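Local structure of afamin (Homo sapiens, 6FAK) at residues S242-Y245 and D246-E250; V96-Q99 and R100-C103; P487-E490 and S491-A494; P227-E230 and F231-I235. The protein carries hydrophobic molecules in body fluids, binding vitamin E and keeping lipidated Wnt proteins soluble and active. One frame throughout, in Å; residues are numbered along the deposited sequence.

Overall arrangement
All four contacts are local, each spanning neighbouring residues of a continuous stretch, and they follow one another along the chain without nesting or crossing. First comes contact 2, on helix 97-106 of the first albumin repeat. In the second repeat, contact 4 closes the turn that leads into helix 231-250, and contact 1 lies at the other end of that helix, about 21 Å away between centres. Contact 3 lies where helix 485-490 gives way to a loop in the third repeat, about 31 Å from contact 1 between centres. Contacts 1 and 2 touch directly: Glu250 OE1 and Arg101 NH1 form a salt bridge of 2.9 Å that ties the first repeat to the second.

Contact 1 (S242-Y245 and D246-E250); sequences SSNY and DGCCE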
ATOM      1  N   SER A 242      16.901  -4.296   1.878  0.66 26.68           N
ATOM      2  CA  SER A 242      16.543  -3.865   3.217  0.66 26.91           C
ATOM      3  C   SER A 242      17.008  -2.412   3.503  0.66 27.49           C
ATOM      4  O   SER A 242      16.229  -1.603   4.010  0.66 26.76           O
ATOM      5  CB  SER A 242      17.045  -4.850   4.268  0.66 27.04           C
ATOM      6  OG  SER A 242      16.808  -4.374   5.563  0.66 26.86           O
ATOM      7  N   SER A 243      18.251  -2.088   3.150  1.00 28.48           N
ATOM      8  CA  SER A 243      18.744  -0.695   3.202  1.00 30.14           C
ATOM      9  C   SER A 243      17.889   0.250   2.378  1.00 29.97           C
ATOM     10  O   SER A 243      17.561   1.332   2.840  1.00 30.86           O
ATOM     11  CB  SER A 243      20.243  -0.614   2.734  1.00 32.50           C
ATOM     12  OG  SER A 243      20.988  -1.292   3.719  1.00 36.08           O
ATOM     13  N   ASN A 244      17.503  -0.172   1.178  1.00 30.34           N
ATOM     14  CA  ASN A 244      16.631   0.576   0.312  1.00 30.89           C
ATOM     15  C   ASN A 244      15.294   0.900   0.990  1.00 31.02           C
ATOM     16  O   ASN A 244      14.864   2.068   0.987  1.00 31.03           O
ATOM     17  CB  ASN A 244      16.415  -0.229  -0.978  1.00 32.32           C
ATOM     18  CG  ASN A 244      15.799   0.561  -2.103  1.00 34.79           C
ATOM     19  OD1 ASN A 244      15.571   1.778  -2.017  1.00 35.54           O
ATOM     20  ND2 ASN A 244      15.582  -0.140  -3.221  1.00 36.22           N
ATOM     21  N   TYR A 245      14.631  -0.099   1.570  1.00 30.00           N
ATOM     22  CA  TYR A 245      13.426   0.171   2.380  1.00 30.12           C
ATOM     23  C   TYR A 245      13.685   1.056   3.612  1.00 29.43           C
ATOM     24  O   TYR A 245      12.870   1.887   3.897  1.00 28.43           O
ATOM     25  CB  TYR A 245      12.689  -1.102   2.813  1.00 30.55           C
ATOM     26  CG  TYR A 245      11.847  -1.592   1.726  1.00 31.48           C
ATOM     27  CD1 TYR A 245      10.533  -1.170   1.609  1.00 31.43           C
ATOM     28  CD2 TYR A 245      12.337  -2.459   0.795  1.00 32.86           C
ATOM     29  CE1 TYR A 245       9.747  -1.617   0.584  1.00 32.71           C
ATOM     30  CE2 TYR A 245      11.553  -2.907  -0.228  1.00 33.80           C
ATOM     31  CZ  TYR A 245      10.249  -2.473  -0.322  1.00 34.05           C
ATOM     32  OH  TYR A 245       9.478  -2.868  -1.372  1.00 38.10           O
ATOM     33  N   ASP A 246      14.811   0.899   4.306  1.00 29.63           N
ATOM     34  CA  ASP A 246      15.094   1.745   5.453  1.00 31.35           C
ATOM     35  C   ASP A 246      14.999   3.259   5.071  1.00 30.40           C
ATOM     36  O   ASP A 246      14.357   4.045   5.795  1.00 30.84           O
ATOM     37  CB  ASP A 246      16.454   1.440   6.129  1.00 33.51           C
ATOM     38  CG  ASP A 246      16.457   0.100   6.924  1.00 40.30           C
ATOM     39  OD1 ASP A 246      15.377  -0.502   7.203  1.00 41.24           O
ATOM     40  OD2 ASP A 246      17.584  -0.371   7.218  1.00 42.41           O
ATOM     41  N   GLY A 247      15.633   3.652   3.971  1.00 29.20           N
ATOM     42  CA  GLY A 247      15.670   5.070   3.565  1.00 28.84           C
ATOM     43  C   GLY A 247      14.337   5.500   2.964  1.00 27.99           C
ATOM     44  O   GLY A 247      13.861   6.610   3.200  1.00 27.77           O
ATOM     45  N   CYS A 248      13.765   4.633   2.134  1.00 26.86           N
ATOM     46  CA  CYS A 248      12.554   4.965   1.435  1.00 26.34           C
ATOM     47  C   CYS A 248      11.413   5.105   2.462  1.00 25.34           C
ATOM     48  O   CYS A 248      10.609   6.038   2.343  1.00 24.75           O
ATOM     49  CB  CYS A 248      12.242   3.931   0.359  1.00 26.58           C
ATOM     50  SG  CYS A 248      13.358   3.886  -1.073  1.00 27.57           S
ATOM     51  N   CYS A 249      11.361   4.207   3.457  1.00 24.86           N
ATOM     52  CA  CYS A 249      10.324   4.267   4.506  1.00 24.77           C
ATOM     53  C   CYS A 249      10.447   5.520   5.380  1.00 24.94           C
ATOM     54  O   CYS A 249       9.424   6.084   5.815  1.00 24.46           O
ATOM     55  CB  CYS A 249      10.275   2.990   5.322  1.00 24.94           C
ATOM     56  SG  CYS A 249       9.688   1.537   4.383  1.00 25.09           S
ATOM     57  N   GLU A 250      11.687   5.946   5.630  1.00 25.22           N
ATOM     58  CA  GLU A 250      11.942   7.188   6.307  1.00 25.85           C
ATOM     59  C   GLU A 250      11.372   8.404   5.589  1.00 25.25           C
ATOM     60  O   GLU A 250      10.915   9.349   6.226  1.00 24.97           O
ATOM     61  CB  GLU A 250      13.445   7.372   6.574  1.00 27.03           C
ATOM     62  CG  GLU A 250      13.740   8.728   7.176  1.00 28.60           C
ATOM     63  CD  GLU A 250      15.180   9.014   7.463  1.00 29.98           C
ATOM     64  OE1 GLU A 250      16.038   8.084   7.416  1.00 30.43           O
ATOM     65  OE2 GLU A 250      15.391  10.232   7.770  1.00 30.79           O
TER
HETATM   66  O   HOH W   1      14.492  -2.861   5.837  1.00 36.41           O
HETATM   67  O   HOH W   2      18.767  -2.987   6.468  1.00 36.54           O
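Ser242-Tyr245 and Asp246-Glu250 are successive turns of one regular helix, joined by four backbone bonds from each N-H to the carbonyl four residues earlier. The shortest runs from Cys249 N to Tyr245 O at 2.8 Å, with an N-H...O angle of 161°. With chi1 at -72°, Asp246 keeps CG beside its backbone N, and the carboxylate folds back toward the preceding turn. There one water bridges the two turns, donating to Ser242 O and, at 2.9 Å, to Asp246 OD1. Ser242 OG also meets this water, and a second water links it to Asp246 OD2, but both links hold for one of two conformers of the serine and are conditional on it. Further along, the helix carries the adjacent cysteines of the albumin family's paired disulfides: Cys248 is bonded to Cys256, reaching helix 253-268, and Cys249 to Cys203 on helix 177-209. Both turns belong to the region forming the pocket for hydrophobic ligands. Cys249 SG comes to the edge of the Tyr245 ring, near its plane, in a sulfur-aromatic contact 4.0 Å from Tyr245 CD1. The Tyr245 ring also meets Tyr218 and Phe153. Cys248 SG lies beside Asn244, 3.1 Å from its backbone O and 3.2 Å from its OD1. That amide oxygen has its hydrogen-bond partner in Thr260 OG1, across on helix 253-268.

Contact 2 (V96-Q99 and R100-C103); sequences VDAQ and RRLC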
ATOM      1  N   VAL A  96      17.599  17.692  16.688  1.00 34.90           N
ATOM      2  CA  VAL A  96      18.597  17.647  15.633  1.00 34.45           C
ATOM      3  C   VAL A  96      18.844  16.201  15.179  1.00 33.42           C
ATOM      4  O   VAL A  96      18.485  15.247  15.891  1.00 31.94           O
ATOM      5  CB  VAL A  96      19.899  18.327  16.085  1.00 37.07           C
ATOM      6  CG1 VAL A  96      19.603  19.748  16.567  1.00 39.08           C
ATOM      7  CG2 VAL A  96      20.596  17.518  17.170  1.00 38.32           C
ATOM      8  N   ASP A  97      19.414  16.075  13.977  1.00 34.81           N
ATOM      9  CA  ASP A  97      19.896  14.819  13.406  1.00 37.31           C
ATOM     10  C   ASP A  97      18.868  13.688  13.563  1.00 36.57           C
ATOM     11  O   ASP A  97      17.707  13.890  13.146  1.00 33.31           O
ATOM     12  CB  ASP A  97      21.297  14.508  13.962  1.00 42.80           C
ATOM     13  CG  ASP A  97      22.322  15.634  13.648  1.00 49.87           C
ATOM     14  OD1 ASP A  97      22.213  16.355  12.615  1.00 53.12           O
ATOM     15  OD2 ASP A  97      23.253  15.797  14.449  1.00 53.67           O
ATOM     16  N   ALA A  98      19.248  12.536  14.143  1.00 35.25           N
ATOM     17  CA  ALA A  98      18.362  11.350  14.174  1.00 35.34           C
ATOM     18  C   ALA A  98      16.983  11.615  14.807  1.00 34.41           C
ATOM     19  O   ALA A  98      15.968  11.156  14.295  1.00 32.35           O
ATOM     20  CB  ALA A  98      19.032  10.197  14.907  1.00 36.10           C
ATOM     21  N   GLN A  99      16.957  12.338  15.925  1.00 32.95           N
ATOM     22  CA  GLN A  99      15.703  12.694  16.607  1.00 33.67           C
ATOM     23  C   GLN A  99      14.821  13.609  15.718  1.00 31.67           C
ATOM     24  O   GLN A  99      13.599  13.422  15.649  1.00 30.73           O
ATOM     25  CB  GLN A  99      15.983  13.322  17.972  1.00 35.42           C
ATOM     26  CG  GLN A  99      16.773  12.365  18.880  1.00 40.19           C
ATOM     27  CD  GLN A  99      16.876  12.834  20.323  1.00 48.14           C
ATOM     28  OE1 GLN A  99      16.899  14.038  20.615  1.00 56.61           O
ATOM     29  NE2 GLN A  99      16.975  11.873  21.239  1.00 56.78           N
ATOM     30  N   ARG A 100      15.468  14.505  14.969  1.00 30.78           N
ATOM     31  CA  ARG A 100      14.759  15.373  14.048  1.00 29.76           C
ATOM     32  C   ARG A 100      14.199  14.549  12.876  1.00 28.38           C
ATOM     33  O   ARG A 100      13.074  14.781  12.466  1.00 27.21           O
ATOM     34  CB  ARG A 100      15.653  16.516  13.539  1.00 29.54           C
ATOM     35  CG  ARG A 100      15.000  17.405  12.507  1.00 29.28           C
ATOM     36  CD  ARG A 100      15.944  18.468  11.955  1.00 30.26           C
ATOM     37  NE  ARG A 100      16.105  19.608  12.874  1.00 30.75           N
ATOM     38  CZ  ARG A 100      16.870  20.681  12.640  1.00 31.93           C
ATOM     39  NH1 ARG A 100      16.938  21.665  13.546  1.00 33.06           N
ATOM     40  NH2 ARG A 100      17.517  20.813  11.483  1.00 31.89           N
ATOM     41  N   ARG A 101      15.000  13.645  12.331  1.00 28.25           N
ATOM     42  CA  ARG A 101      14.552  12.735  11.254  1.00 28.71           C
ATOM     43  C   ARG A 101      13.324  11.894  11.635  1.00 28.10           C
ATOM     44  O   ARG A 101      12.388  11.728  10.842  1.00 26.97           O
ATOM     45  CB  ARG A 101      15.697  11.848  10.798  1.00 29.30           C
ATOM     46  CG  ARG A 101      16.759  12.585  10.004  1.00 30.96           C
ATOM     47  CD  ARG A 101      18.082  11.806   9.950  1.00 33.44           C
ATOM     48  NE  ARG A 101      17.871  10.460   9.473  1.00 35.21           N
ATOM     49  CZ  ARG A 101      18.587   9.382   9.809  1.00 38.34           C
ATOM     50  NH1 ARG A 101      18.273   8.202   9.303  1.00 38.18           N
ATOM     51  NH2 ARG A 101      19.629   9.484  10.644  1.00 38.29           N
ATOM     52  N   LEU A 102      13.320  11.440  12.873  1.00 27.88           N
ATOM     53  CA  LEU A 102      12.257  10.638  13.398  1.00 29.47           C
ATOM     54  C   LEU A 102      10.984  11.483  13.571  1.00 28.43           C
ATOM     55  O   LEU A 102       9.913  11.081  13.131  1.00 27.28           O
ATOM     56  CB  LEU A 102      12.689   9.981  14.747  1.00 31.18           C
ATOM     57  CG  LEU A 102      11.675   9.046  15.428  1.00 34.81           C
ATOM     58  CD1 LEU A 102      11.348   7.858  14.556  1.00 36.44           C
ATOM     59  CD2 LEU A 102      12.211   8.533  16.771  1.00 37.37           C
ATOM     60  N   CYS A 103      11.143  12.664  14.165  1.00 28.35           N
ATOM     61  CA  CYS A 103      10.045  13.589  14.314  1.00 29.22           C
ATOM     62  C   CYS A 103       9.416  13.934  12.963  1.00 28.18           C
ATOM     63  O   CYS A 103       8.198  13.947  12.867  1.00 29.63           O
ATOM     64  CB  CYS A 103      10.529  14.870  15.034  1.00 30.89           C
ATOM     65  SG  CYS A 103       9.230  16.000  15.486  1.00 34.29           S
TER
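Arg101 lies along the turn formed by Asp97 and Ala98, and its side chain can be followed atom by atom. Arg101 CB rests 3.6 Å from Ala98 O. Its CG comes nearer the other carbonyl, 3.5 Å from Asp97 O, the same oxygen that accepts the backbone N-H of Arg101 at 2.8 Å and 166°. Its CD still touches Asp97 O, at 3.8 Å. At this point the chain bends, chi3 being 53°, and the bend turns the guanidinium past Asp97 toward Ala98, with Arg101 NH2 4.2 Å from Ala98 CA in an oblique approach. NH1 completes the path at Glu250 of the second albumin repeat, while the side chain also leans on Asn71 and Gln74 of helix 69-78. Arg100 leaves the same helix in another direction. Its CB packs 3.4 Å from Asp97 O, and its N-H reaches Val96 O at 3.2 Å from well above the carbonyl plane, a skewed bond near the start of helix 97-106. The guanidinium of Arg100 is held by Glu75 through a salt bridge and by the backbone O of Cys93. Further along, Leu102 N and Cys103 N bond to Ala98 O and Gln99 O in the regular helical pattern. Cys103 is disulfide-bonded to Cys92, whose neighbour Cys93 is bonded to Cys78; the turn thus belongs to a helix anchored by the adjacent-cysteine double disulfide characteristic of the serum albumin family.

Contact 3 (P487-E490 and S491-A494); sequences PCFE and SLKA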
ATOM      1  N   PRO A 487      -5.752 -13.971   8.920  1.00 34.56           N
ATOM      2  CA  PRO A 487      -6.531 -14.918   9.765  1.00 34.14           C
ATOM      3  C   PRO A 487      -7.064 -14.361  11.109  1.00 32.99           C
ATOM      4  O   PRO A 487      -8.177 -14.692  11.489  1.00 32.24           O
ATOM      5  CB  PRO A 487      -5.561 -16.070  10.006  1.00 34.47           C
ATOM      6  CG  PRO A 487      -4.587 -16.003   8.867  1.00 35.25           C
ATOM      7  CD  PRO A 487      -4.499 -14.579   8.404  1.00 34.07           C
ATOM      8  N   CYS A 488      -6.282 -13.530  11.784  1.00 30.93           N
ATOM      9  CA  CYS A 488      -6.693 -12.871  13.019  1.00 31.24           C
ATOM     10  C   CYS A 488      -7.934 -11.956  12.808  1.00 30.53           C
ATOM     11  O   CYS A 488      -8.937 -12.082  13.539  1.00 31.12           O
ATOM     12  CB  CYS A 488      -5.553 -12.040  13.592  1.00 30.60           C
ATOM     13  SG  CYS A 488      -5.904 -11.396  15.224  1.00 32.73           S
ATOM     14  N   PHE A 489      -7.838 -11.066  11.826  1.00 29.10           N
ATOM     15  CA  PHE A 489      -8.944 -10.202  11.420  1.00 30.16           C
ATOM     16  C   PHE A 489     -10.231 -10.969  11.073  1.00 32.72           C
ATOM     17  O   PHE A 489     -11.320 -10.557  11.492  1.00 30.16           O
ATOM     18  CB  PHE A 489      -8.538  -9.283  10.275  1.00 30.64           C
ATOM     19  CG  PHE A 489      -7.939  -8.018  10.760  1.00 30.55           C
ATOM     20  CD1 PHE A 489      -8.757  -7.032  11.315  1.00 30.56           C
ATOM     21  CD2 PHE A 489      -6.575  -7.822  10.763  1.00 31.21           C
ATOM     22  CE1 PHE A 489      -8.213  -5.866  11.839  1.00 31.93           C
ATOM     23  CE2 PHE A 489      -6.012  -6.626  11.278  1.00 32.04           C
ATOM     24  CZ  PHE A 489      -6.835  -5.645  11.810  1.00 31.33           C
ATOM     25  N   GLU A 490     -10.076 -12.102  10.365  1.00 35.44           N
ATOM     26  CA  GLU A 490     -11.195 -13.000  10.016  1.00 39.25           C
ATOM     27  C   GLU A 490     -11.876 -13.624  11.223  1.00 35.68           C
ATOM     28  O   GLU A 490     -13.009 -14.018  11.111  1.00 40.36           O
ATOM     29  CB  GLU A 490     -10.754 -14.157   9.077  1.00 45.94           C
ATOM     30  CG  GLU A 490     -10.107 -13.789   7.731  1.00 54.20           C
ATOM     31  CD  GLU A 490     -10.884 -12.813   6.892  1.00 65.76           C
ATOM     32  OE1 GLU A 490     -12.123 -12.942   6.816  1.00 84.18           O
ATOM     33  OE2 GLU A 490     -10.251 -11.927   6.278  1.00 70.88           O
ATOM     34  N   SER A 491     -11.193 -13.735  12.344  1.00 33.41           N
ATOM     35  CA  SER A 491     -11.764 -14.271  13.542  1.00 34.19           C
ATOM     36  C   SER A 491     -12.547 -13.270  14.424  1.00 33.42           C
ATOM     37  O   SER A 491     -13.156 -13.694  15.385  1.00 33.48           O
ATOM     38  CB  SER A 491     -10.664 -14.926  14.380  1.00 37.27           C
ATOM     39  OG  SER A 491      -9.916 -13.958  15.137  1.00 40.29           O
ATOM     40  N   LEU A 492     -12.487 -11.970  14.126  1.00 30.91           N
ATOM     41  CA  LEU A 492     -13.037 -10.942  15.002  1.00 30.91           C
ATOM     42  C   LEU A 492     -14.552 -10.914  14.956  1.00 31.16           C
ATOM     43  O   LEU A 492     -15.134 -11.131  13.943  1.00 30.30           O
ATOM     44  CB  LEU A 492     -12.504  -9.555  14.633  1.00 29.96           C
ATOM     45  CG  LEU A 492     -11.001  -9.333  14.812  1.00 30.10           C
ATOM     46  CD1 LEU A 492     -10.616  -7.875  14.572  1.00 29.49           C
ATOM     47  CD2 LEU A 492     -10.507  -9.794  16.178  1.00 31.37           C
ATOM     48  N   LYS A 493     -15.159 -10.574  16.083  1.00 32.88           N
ATOM     49  CA  LYS A 493     -16.587 -10.384  16.173  1.00 33.44           C
ATOM     50  C   LYS A 493     -16.840  -8.878  16.263  1.00 31.00           C
ATOM     51  O   LYS A 493     -15.912  -8.113  16.447  1.00 29.89           O
ATOM     52  CB  LYS A 493     -17.084 -11.117  17.413  1.00 38.60           C
ATOM     53  CG  LYS A 493     -16.905 -12.633  17.276  1.00 44.00           C
ATOM     54  CD  LYS A 493     -17.090 -13.325  18.612  1.00 54.36           C
ATOM     55  CE  LYS A 493     -17.223 -14.841  18.458  1.00 61.09           C
ATOM     56  NZ  LYS A 493     -17.903 -15.457  19.638  1.00 67.70           N
ATOM     57  N   ALA A 494     -18.095  -8.478  16.113  1.00 29.56           N
ATOM     58  CA  ALA A 494     -18.477  -7.073  16.195  1.00 28.97           C
ATOM     59  C   ALA A 494     -17.994  -6.447  17.520  1.00 28.96           C
ATOM     60  O   ALA A 494     -17.921  -7.125  18.557  1.00 28.05           O
ATOM     61  CB  ALA A 494     -20.000  -6.939  16.010  1.00 29.57           C
TER
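Ser491 and Leu492 turn their side chains back on the last helical residues through their first torsions. In Ser491, chi1 of 81° sets OG between the backbone N and the carbonyl carbon, 2.7 Å from Cys488 O. In Leu492, chi1 of -64° keeps CG beside the backbone N and brings the isobutyl group alongside Phe489. Cys488 O is gripped twice by one residue: Ser491 OG arrives in the carbonyl plane on a lone pair, whereas Ser491 N, at 3.0 Å, approaches from above that plane. The bond from Ser491 N to Pro487 O is weak by comparison. Leu492 N then donates to Phe489 O at 3.2 Å, fairly straight at the hydrogen, and this three-residue spacing tightens the turn before the backbone extends. Phe489 and Leu492 point the same way, with Leu492 CD1 meeting Phe489 CD1 obliquely at 3.8 Å. Leu492 CD2 lies 3.8 Å from Cys488 O, the carbonyl held by Ser491. An alanine at Leu492 is likely to open a gap beside the Phe489 ring and strip cover from Cys488 O. The turn lies where helix 485-490 gives way to the loop toward strand 503-504. Phe489 touches both helices 446-462 and 472-479 and stacks on Phe458, and the disulfide of Cys488 with Cys477 fastens the turn to the second of these helices.

Contact 4 (P227-E230 and F231-I235); sequences PKIE and FKELI
Ile229 and Glu230 wrap the first turn of the helix that begins at Phe231, one with carbon and one with oxygen. Glu230 is the N-cap. Its chi1 of 117° and chi2 of 113° lie away from the staggered positions, and the chain, bent at chi2, curls the carboxylate back over the helix start. OE1 accepts from Lys232 N at 3.0 Å, nearly straight at the hydrogen, though the donor sits above the carboxylate plane. The backbone O of the same residue takes Leu234 N at 2.9 Å, so Glu230 serves two amides of the first turn. The aliphatic part of Lys232 runs beside the glutamate, its CB 3.5 Å from Glu230 OE1, while NZ bends away. Ile229 holds CG1 opposite its backbone N, chi1 -165°, and its extended chain carries CD1 across Leu234, 3.6 Å from CA and 3.8 Å from CB. This meeting of the residue before the N-cap with the fourth helical residue is a hydrophobic staple. Behind it, Phe335 of helix 326-339 touches both Ile229 and Leu234. A serine in place of Ile229 would probably break the staple, leaving a gap beside Leu234 and the incoming loop less firmly fixed to the helix. Glu233 turns off to His266. The Glu230 carboxylate, accepting a first-turn amide that has no carbonyl of an earlier turn to bond, probably also interacts favourably with the partial positive charge of this helix end.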
ATOM      1  N   PRO A 227      14.204 -17.575  -9.125  1.00 34.15           N
ATOM      2  CA  PRO A 227      14.405 -18.867  -8.495  1.00 34.91           C
ATOM      3  C   PRO A 227      15.710 -19.565  -8.883  1.00 36.92           C
ATOM      4  O   PRO A 227      16.065 -20.533  -8.231  1.00 36.85           O
ATOM      5  CB  PRO A 227      13.211 -19.673  -8.972  1.00 35.55           C
ATOM      6  CG  PRO A 227      12.807 -19.048 -10.248  1.00 35.31           C
ATOM      7  CD  PRO A 227      13.062 -17.596 -10.055  1.00 35.52           C
ATOM      8  N   LYS A 228      16.428 -19.071  -9.886  1.00 37.36           N
ATOM      9  CA  LYS A 228      17.742 -19.645 -10.211  1.00 41.27           C
ATOM     10  C   LYS A 228      18.916 -18.990  -9.451  1.00 40.21           C
ATOM     11  O   LYS A 228      20.037 -19.440  -9.580  1.00 39.47           O
ATOM     12  CB  LYS A 228      17.957 -19.643 -11.741  1.00 46.71           C
ATOM     13  CG  LYS A 228      18.575 -18.394 -12.338  1.00 55.03           C
ATOM     14  CD  LYS A 228      18.907 -18.554 -13.828  1.00 66.89           C
ATOM     15  CE  LYS A 228      20.395 -18.308 -14.120  1.00 71.63           C
ATOM     16  NZ  LYS A 228      20.608 -17.757 -15.484  1.00 80.48           N
ATOM     17  N   ILE A 229      18.671 -17.948  -8.651  1.00 37.87           N
ATOM     18  CA  ILE A 229      19.733 -17.256  -7.910  1.00 37.41           C
ATOM     19  C   ILE A 229      20.395 -18.151  -6.864  1.00 37.00           C
ATOM     20  O   ILE A 229      19.716 -18.982  -6.268  1.00 40.88           O
ATOM     21  CB  ILE A 229      19.144 -15.983  -7.229  1.00 38.09           C
ATOM     22  CG1 ILE A 229      20.231 -15.019  -6.764  1.00 36.83           C
ATOM     23  CG2 ILE A 229      18.218 -16.353  -6.053  1.00 38.03           C
ATOM     24  CD1 ILE A 229      19.615 -13.735  -6.214  1.00 37.50           C
ATOM     25  N   GLU A 230      21.701 -17.987  -6.619  1.00 35.49           N
ATOM     26  CA  GLU A 230      22.407 -18.678  -5.486  1.00 35.64           C
ATOM     27  C   GLU A 230      22.132 -18.018  -4.163  1.00 33.02           C
ATOM     28  O   GLU A 230      22.023 -16.781  -4.095  1.00 32.24           O
ATOM     29  CB  GLU A 230      23.937 -18.779  -5.693  1.00 42.01           C
ATOM     30  CG  GLU A 230      24.878 -18.055  -4.686  1.00 45.17           C
ATOM     31  CD  GLU A 230      25.774 -18.950  -3.783  1.00 48.31           C
ATOM     32  OE1 GLU A 230      25.274 -19.565  -2.767  1.00 40.17           O
ATOM     33  OE2 GLU A 230      27.030 -18.960  -4.032  1.00 55.30           O
ATOM     34  N   PHE A 231      22.111 -18.822  -3.097  1.00 31.03           N
ATOM     35  CA  PHE A 231      21.766 -18.329  -1.765  1.00 29.53           C
ATOM     36  C   PHE A 231      22.619 -17.118  -1.339  1.00 29.01           C
ATOM     37  O   PHE A 231      22.093 -16.104  -0.909  1.00 27.66           O
ATOM     38  CB  PHE A 231      21.797 -19.465  -0.745  1.00 28.72           C
ATOM     39  CG  PHE A 231      21.381 -19.050   0.641  1.00 28.06           C
ATOM     40  CD1 PHE A 231      20.090 -18.623   0.885  1.00 27.57           C
ATOM     41  CD2 PHE A 231      22.269 -19.096   1.698  1.00 27.93           C
ATOM     42  CE1 PHE A 231      19.700 -18.231   2.150  1.00 27.23           C
ATOM     43  CE2 PHE A 231      21.878 -18.719   2.967  1.00 27.53           C
ATOM     44  CZ  PHE A 231      20.589 -18.281   3.189  1.00 27.37           C
ATOM     45  N   LYS A 232      23.932 -17.223  -1.466  1.00 29.43           N
ATOM     46  CA  LYS A 232      24.808 -16.144  -1.064  1.00 29.89           C
ATOM     47  C   LYS A 232      24.517 -14.837  -1.804  1.00 30.31           C
ATOM     48  O   LYS A 232      24.524 -13.765  -1.196  1.00 29.73           O
ATOM     49  CB  LYS A 232      26.286 -16.549  -1.197  1.00 30.69           C
ATOM     50  CG  LYS A 232      26.704 -17.464  -0.097  1.00 31.18           C
ATOM     51  CD  LYS A 232      28.172 -17.905  -0.218  1.00 32.78           C
ATOM     52  CE  LYS A 232      29.251 -16.807  -0.140  1.00 33.54           C
ATOM     53  NZ  LYS A 232      29.451 -16.187   1.193  1.00 33.33           N
ATOM     54  N   GLU A 233      24.284 -14.915  -3.119  1.00 30.89           N
ATOM     55  CA  GLU A 233      23.951 -13.749  -3.931  1.00 32.26           C
ATOM     56  C   GLU A 233      22.568 -13.160  -3.516  1.00 30.16           C
ATOM     57  O   GLU A 233      22.445 -11.963  -3.431  1.00 29.33           O
ATOM     58  CB  GLU A 233      23.929 -14.097  -5.413  1.00 35.49           C
ATOM     59  CG  GLU A 233      23.873 -12.901  -6.329  1.00 44.46           C
ATOM     60  CD  GLU A 233      25.095 -11.992  -6.174  1.00 55.12           C
ATOM     61  OE1 GLU A 233      26.234 -12.452  -6.435  1.00 58.18           O
ATOM     62  OE2 GLU A 233      24.916 -10.816  -5.783  1.00 61.87           O
ATOM     63  N   LEU A 234      21.586 -14.018  -3.273  1.00 29.25           N
ATOM     64  CA  LEU A 234      20.280 -13.614  -2.721  1.00 29.53           C
ATOM     65  C   LEU A 234      20.414 -12.858  -1.384  1.00 28.54           C
ATOM     66  O   LEU A 234      19.823 -11.769  -1.184  1.00 27.21           O
ATOM     67  CB  LEU A 234      19.399 -14.854  -2.583  1.00 31.18           C
ATOM     68  CG  LEU A 234      17.936 -14.834  -2.117  1.00 32.69           C
ATOM     69  CD1 LEU A 234      17.810 -14.758  -0.647  1.00 34.17           C
ATOM     70  CD2 LEU A 234      17.195 -13.696  -2.753  1.00 34.10           C
ATOM     71  N   ILE A 235      21.202 -13.400  -0.464  1.00 28.45           N
ATOM     72  CA  ILE A 235      21.410 -12.720   0.820  1.00 29.22           C
ATOM     73  C   ILE A 235      22.050 -11.364   0.605  1.00 30.27           C
ATOM     74  O   ILE A 235      21.610 -10.384   1.175  1.00 30.30           O
ATOM     75  CB  ILE A 235      22.184 -13.563   1.863  1.00 29.53           C
ATOM     76  CG1 ILE A 235      21.345 -14.763   2.275  1.00 29.24           C
ATOM     77  CG2 ILE A 235      22.607 -12.734   3.069  1.00 29.65           C
ATOM     78  CD1 ILE A 235      19.973 -14.480   2.820  1.00 29.81           C
TER